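PDB 6PON: adherence and virulence protein A from Streptococcus pneumoniae, which binds fibronectin and probably serves the pneumococcus as an adherence and virulence factor, its N-terminal portion being related to the NFACT protein family. Local coordinates for residues B[118-123]-B[127-132]; B[50-55]-B[142-147]. One frame throughout, in Å; residues are numbered along the deposited sequence.

Contact 1 of 2, residues B[118-123]-B[127-132]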
loop_
_atom_site.group_PDB
_atom_site.type_symbol
_atom_site.label_atom_id
_atom_site.label_comp_id
_atom_site.label_asym_id
_atom_site.label_seq_id
_atom_site.Cartn_x
_atom_site.Cartn_y
_atom_site.Cartn_z
ATOM N N LEU B 118 15.472 37.067 9.244
ATOM C CA LEU B 118 15.548 37.229 7.799
ATOM C C LEU B 118 14.649 36.167 7.184
ATOM O O LEU B 118 14.859 34.976 7.415
ATOM C CB LEU B 118 16.992 37.102 7.312
ATOM C CG LEU B 118 17.263 37.210 5.808
ATOM C CD1 LEU B 118 16.924 38.591 5.274
ATOM C CD2 LEU B 118 18.704 36.841 5.513
ATOM N N ILE B 119 13.631 36.599 6.439
ATOM C CA ILE B 119 12.565 35.733 5.945
ATOM C C ILE B 119 12.563 35.759 4.422
ATOM O O ILE B 119 12.512 36.840 3.819
ATOM C CB ILE B 119 11.182 36.177 6.450
ATOM C CG1 ILE B 119 11.133 36.281 7.975
ATOM C CG2 ILE B 119 10.094 35.248 5.886
ATOM C CD1 ILE B 119 9.788 36.823 8.512
ATOM N N ILE B 120 12.563 34.574 3.800
ATOM C CA ILE B 120 12.340 34.467 2.364
ATOM C C ILE B 120 11.042 33.704 2.138
ATOM O O ILE B 120 10.834 32.635 2.718
ATOM C CB ILE B 120 13.520 33.805 1.615
ATOM C CG1 ILE B 120 13.210 33.722 0.119
ATOM C CG2 ILE B 120 13.868 32.393 2.167
ATOM C CD1 ILE B 120 14.347 33.156 -0.725
ATOM N N GLU B 121 10.164 34.280 1.322
ATOM C CA GLU B 121 8.921 33.661 0.892
ATOM C C GLU B 121 9.046 33.395 -0.596
ATOM O O GLU B 121 9.246 34.331 -1.380
ATOM C CB GLU B 121 7.723 34.571 1.159
ATOM C CG GLU B 121 7.626 35.095 2.576
ATOM C CD GLU B 121 6.601 36.204 2.674
ATOM O OE1 GLU B 121 6.063 36.574 1.596
ATOM O OE2 GLU B 121 6.332 36.689 3.802
ATOM N N ILE B 122 8.940 32.128 -0.975
ATOM C CA ILE B 122 9.055 31.714 -2.365
ATOM C C ILE B 122 7.640 31.392 -2.819
ATOM O O ILE B 122 7.144 30.278 -2.648
ATOM C CB ILE B 122 10.012 30.545 -2.524
ATOM C CG1 ILE B 122 11.381 30.976 -2.002
ATOM C CG2 ILE B 122 10.098 30.130 -3.976
ATOM C CD1 ILE B 122 12.296 29.837 -1.688
ATOM N N MET B 123 6.981 32.398 -3.392
ATOM C CA MET B 123 5.560 32.403 -3.721
ATOM C C MET B 123 5.342 32.946 -5.118
ATOM O O MET B 123 4.501 33.819 -5.342
ATOM C CB MET B 123 4.764 33.252 -2.729
ATOM C CG MET B 123 4.992 32.905 -1.259
ATOM S SD MET B 123 4.016 31.475 -0.792
ATOM C CE MET B 123 4.701 31.078 0.810
ATOM N N SER B 127 6.836 36.309 -4.434
ATOM C CA SER B 127 8.058 36.030 -3.693
ATOM C C SER B 127 8.658 37.328 -3.187
ATOM O O SER B 127 8.522 38.381 -3.820
ATOM C CB SER B 127 9.074 35.300 -4.563
ATOM O OG SER B 127 8.525 34.099 -5.069
ATOM N N ASN B 128 9.291 37.250 -2.015
ATOM C CA ASN B 128 9.845 38.429 -1.370
ATOM C C ASN B 128 10.851 38.017 -0.300
ATOM O O ASN B 128 10.885 36.867 0.148
ATOM C CB ASN B 128 8.739 39.298 -0.768
ATOM C CG ASN B 128 9.012 40.782 -0.936
ATOM O OD1 ASN B 128 10.162 41.235 -0.887
ATOM N ND2 ASN B 128 7.954 41.544 -1.159
ATOM N N ILE B 129 11.689 38.982 0.087
ATOM C CA ILE B 129 12.730 38.797 1.089
ATOM C C ILE B 129 12.615 39.955 2.063
ATOM O O ILE B 129 12.587 41.119 1.648
ATOM C CB ILE B 129 14.141 38.742 0.467
ATOM C CG1 ILE B 129 14.266 37.566 -0.510
ATOM C CG2 ILE B 129 15.214 38.632 1.546
ATOM C CD1 ILE B 129 15.583 37.574 -1.315
ATOM N N LEU B 130 12.514 39.634 3.352
ATOM C CA LEU B 130 12.152 40.604 4.369
ATOM C C LEU B 130 13.053 40.415 5.574
ATOM O O LEU B 130 13.409 39.284 5.924
ATOM C CB LEU B 130 10.673 40.459 4.792
ATOM C CG LEU B 130 9.611 40.286 3.683
ATOM C CD1 LEU B 130 9.344 38.794 3.338
ATOM C CD2 LEU B 130 8.307 41.019 4.002
ATOM N N LEU B 131 13.435 41.527 6.188
ATOM C CA LEU B 131 14.117 41.543 7.473
ATOM C C LEU B 131 13.150 42.129 8.495
ATOM O O LEU B 131 12.576 43.198 8.276
ATOM C CB LEU B 131 15.407 42.368 7.410
ATOM C CG LEU B 131 16.254 42.312 8.689
ATOM C CD1 LEU B 131 16.943 40.936 8.885
ATOM C CD2 LEU B 131 17.252 43.448 8.737
ATOM N N VAL B 132 12.930 41.415 9.583
ATOM C CA VAL B 132 11.903 41.788 10.540
ATOM C C VAL B 132 12.553 41.877 11.903
ATOM O O VAL B 132 13.298 40.970 12.292
ATOM C CB VAL B 132 10.744 40.776 10.552
ATOM C CG1 VAL B 132 9.756 41.117 11.645
ATOM C CG2 VAL B 132 10.073 40.760 9.209
#
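A beta hairpin in the five-stranded antiparallel sheet brings Ile119 and Glu121 of strand 113-121 into hydrogen-bonded pairing with Leu130 and Asn128 of strand 128-133. Each pair closes a two-bond ring. Ile119 N reaches Leu130 O over 2.7 Å in an almost straight bond (174° at the hydrogen), and Leu130 N returns to Ile119 O. Closer to the turn, Glu121 N meets Asn128 O at 2.9 Å, while the reverse bond, Asn128 N to Glu121 O, is more bent. Beyond the strand pairing the hydroxyl takes over from the main chain: Ser127 OG accepts from Met123 N at 2.8 Å and also bonds Gly124 O, so it is tied to two consecutive residues of the turn.

The two faces differ in character. On one, CG1 of Ile120 lies 4.0 Å from CG1 of Ile129, the side chains running side by side in the same direction; with CG of Leu118 anti to its own backbone N (chi1 178°), that chain leans over the partner strand and Leu118 CD1 lies 4.1 Å from Ile129 CG2. On the other, CD1 of Ile119 meets CG2 of Val132 at 4.0 Å, and CD1 of Leu130 lies 3.7 Å from Glu121 OE2. That buried carboxylate is satisfied elsewhere, by a salt bridge to Arg154 and a hydrogen bond to Tyr162, which probably stabilise its charge.

The hairpin occupies the interior of the sheet: strand 99-107 bonds the outer side of 118-123, strand 139-142 flanks 127-132, and helix 74-83 packs on Leu131 through Leu79, Tyr82 and Leu83.

Contact 2 of 2, residues B[50-55]-B[142-147]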
loop_
_atom_site.group_PDB
_atom_site.type_symbol
_atom_site.label_atom_id
_atom_site.label_comp_id
_atom_site.label_asym_id
_atom_site.label_seq_id
_atom_site.Cartn_x
_atom_site.Cartn_y
_atom_site.Cartn_z
ATOM N N LEU B 50 19.644 33.952 -1.616
ATOM C CA LEU B 50 18.196 34.023 -1.499
ATOM C C LEU B 50 17.666 34.804 -2.689
ATOM O O LEU B 50 18.128 35.912 -2.976
ATOM C CB LEU B 50 17.767 34.692 -0.196
ATOM C CG LEU B 50 18.255 34.113 1.125
ATOM C CD1 LEU B 50 19.686 34.555 1.414
ATOM C CD2 LEU B 50 17.305 34.563 2.225
ATOM N N SER B 51 16.709 34.231 -3.390
ATOM C CA SER B 51 16.241 34.836 -4.620
ATOM C C SER B 51 14.733 34.997 -4.543
ATOM O O SER B 51 14.010 34.026 -4.294
ATOM C CB SER B 51 16.661 33.992 -5.831
ATOM O OG SER B 51 16.075 34.492 -7.008
ATOM N N ALA B 52 14.268 36.227 -4.736
ATOM C CA ALA B 52 12.853 36.522 -4.846
ATOM C C ALA B 52 12.412 36.617 -6.298
ATOM O O ALA B 52 11.307 37.093 -6.577
ATOM C CB ALA B 52 12.530 37.816 -4.092
ATOM N N HIS B 53 13.253 36.174 -7.222
ATOM C CA HIS B 53 12.905 36.177 -8.632
ATOM C C HIS B 53 11.586 35.434 -8.860
ATOM O O HIS B 53 11.413 34.314 -8.351
ATOM C CB HIS B 53 14.021 35.526 -9.446
ATOM C CG HIS B 53 13.824 35.619 -10.929
ATOM N ND1 HIS B 53 13.072 34.704 -11.644
ATOM C CD2 HIS B 53 14.287 36.512 -11.833
ATOM C CE1 HIS B 53 13.089 35.028 -12.924
ATOM N NE2 HIS B 53 13.822 36.118 -13.065
ATOM N N PRO B 54 10.658 36.002 -9.642
ATOM C CA PRO B 54 9.323 35.394 -9.790
ATOM C C PRO B 54 9.322 33.969 -10.330
ATOM O O PRO B 54 8.341 33.254 -10.111
ATOM C CB PRO B 54 8.613 36.354 -10.758
ATOM C CG PRO B 54 9.722 37.052 -11.495
ATOM C CD PRO B 54 10.812 37.209 -10.472
ATOM N N VAL B 55 10.376 33.528 -11.011
ATOM C CA VAL B 55 10.476 32.171 -11.542
ATOM C C VAL B 55 11.519 31.351 -10.793
ATOM O O VAL B 55 11.285 30.189 -10.448
ATOM C CB VAL B 55 10.795 32.195 -13.051
ATOM C CG1 VAL B 55 10.799 30.786 -13.618
ATOM C CG2 VAL B 55 9.810 33.065 -13.768
ATOM N N VAL B 142 12.653 45.353 3.112
ATOM C CA VAL B 142 12.012 44.299 2.342
ATOM C C VAL B 142 12.331 44.519 0.872
ATOM O O VAL B 142 12.201 45.634 0.355
ATOM C CB VAL B 142 10.493 44.257 2.594
ATOM C CG1 VAL B 142 9.889 45.653 2.489
ATOM C CG2 VAL B 142 9.817 43.333 1.601
ATOM N N ILE B 143 12.746 43.450 0.188
ATOM C CA ILE B 143 13.397 43.635 -1.096
ATOM C C ILE B 143 12.422 44.064 -2.180
ATOM O O ILE B 143 12.840 44.695 -3.155
ATOM C CB ILE B 143 14.163 42.362 -1.479
ATOM C CG1 ILE B 143 15.388 42.727 -2.319
ATOM C CG2 ILE B 143 13.242 41.363 -2.192
ATOM C CD1 ILE B 143 16.298 41.555 -2.569
ATOM N N LYS B 144 11.132 43.773 -2.035
ATOM C CA LYS B 144 10.121 44.256 -2.975
ATOM C C LYS B 144 9.044 44.993 -2.189
ATOM O O LYS B 144 8.163 44.359 -1.600
ATOM C CB LYS B 144 9.517 43.117 -3.781
ATOM C CG LYS B 144 10.112 42.992 -5.169
ATOM C CD LYS B 144 9.296 42.039 -6.042
ATOM C CE LYS B 144 9.579 40.598 -5.701
ATOM N NZ LYS B 144 8.517 39.682 -6.221
ATOM N N HIS B 145 9.104 46.325 -2.186
ATOM C CA HIS B 145 8.083 47.097 -1.487
ATOM C C HIS B 145 6.731 46.926 -2.169
ATOM O O HIS B 145 6.636 46.898 -3.398
ATOM C CB HIS B 145 8.467 48.573 -1.435
ATOM C CG HIS B 145 9.642 48.858 -0.555
ATOM N ND1 HIS B 145 9.945 50.125 -0.100
ATOM C CD2 HIS B 145 10.595 48.039 -0.048
ATOM C CE1 HIS B 145 11.025 50.073 0.659
ATOM N NE2 HIS B 145 11.444 48.821 0.704
ATOM N N VAL B 146 5.682 46.762 -1.367
ATOM C CA VAL B 146 4.312 46.670 -1.875
ATOM C C VAL B 146 3.457 47.572 -1.004
ATOM O O VAL B 146 3.268 47.293 0.185
ATOM C CB VAL B 146 3.758 45.237 -1.875
ATOM C CG1 VAL B 146 2.572 45.130 -2.854
ATOM C CG2 VAL B 146 4.841 44.211 -2.214
ATOM N N GLY B 147 2.955 48.658 -1.579
ATOM C CA GLY B 147 2.221 49.639 -0.812
ATOM C C GLY B 147 0.802 49.205 -0.530
ATOM O O GLY B 147 0.327 48.154 -0.967
#
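A small tertiary contact, mainly apolar and without a hydrogen bond between its segments, brings Ala52 against Ile143 and Lys144 where two antiparallel sheets approach one another. Ala52 immediately follows strand 44-51 of the four-stranded sheet; Ile143 and Lys144 begin the loop after strand 139-142, at the edge of the five-stranded one. The backbones stay well apart, with 8.1 Å between Ala52 CA and Ile143 CA, and side chains bridge the interval.

The methyl of Ala52 points at the loop and meets the branch methyl of Ile143, Ala52 CB to Ile143 CG2, at 4.1 Å. Alongside runs the lysine, and the chain of Lys144 bends at chi3 (-77°) as it nears the alanine. Lys144 CE comes to 4.4 Å from Ala52 CB. Lys144 NZ is 3.8 Å from Ala52 O, too long for a hydrogen bond. NZ is instead bonded to Ser127 O, and Lys144 O accepts from Asn128 ND2, so both the main chain and the tip of this residue are held by the neighbouring hairpin.

The alanine end has its own support. Ser51 OG accepts a long bond from His53 N at 3.3 Å, forming an ST turn. Gln33 touches both sides of the contact, joined to Ala52 by a backbone bond and packed on the side chain of Lys144.

Only 110 Å² is buried between the segments. The chemistry implies a light apolar touch between two backbones that each have bonds of their own, where the lysine contributes its aliphatic length and any pull of NZ toward Ala52 O is probably weak.

How the contacts relate
Local sheet pairing and packing between parts far apart in sequence are set side by side here. Contact 1 is buried, lies within one hairpin and is held mainly by main-chain bonds, with 550 Å² covered; contact 2, partly buried, joins elements of two sheets across 86 intervening residues by little more than methyl and methylene groups. Contact 1 is nested inside the chain loop that contact 2 closes, and their centres are about 7 Å apart. They touch directly: Ile129 O probably accepts from Ile143 N at 2.8 Å, carrying the sheet pairing outward from the hairpin. Segment 127-132 is thus bonded to the loop that meets segment 50-55 in contact 2.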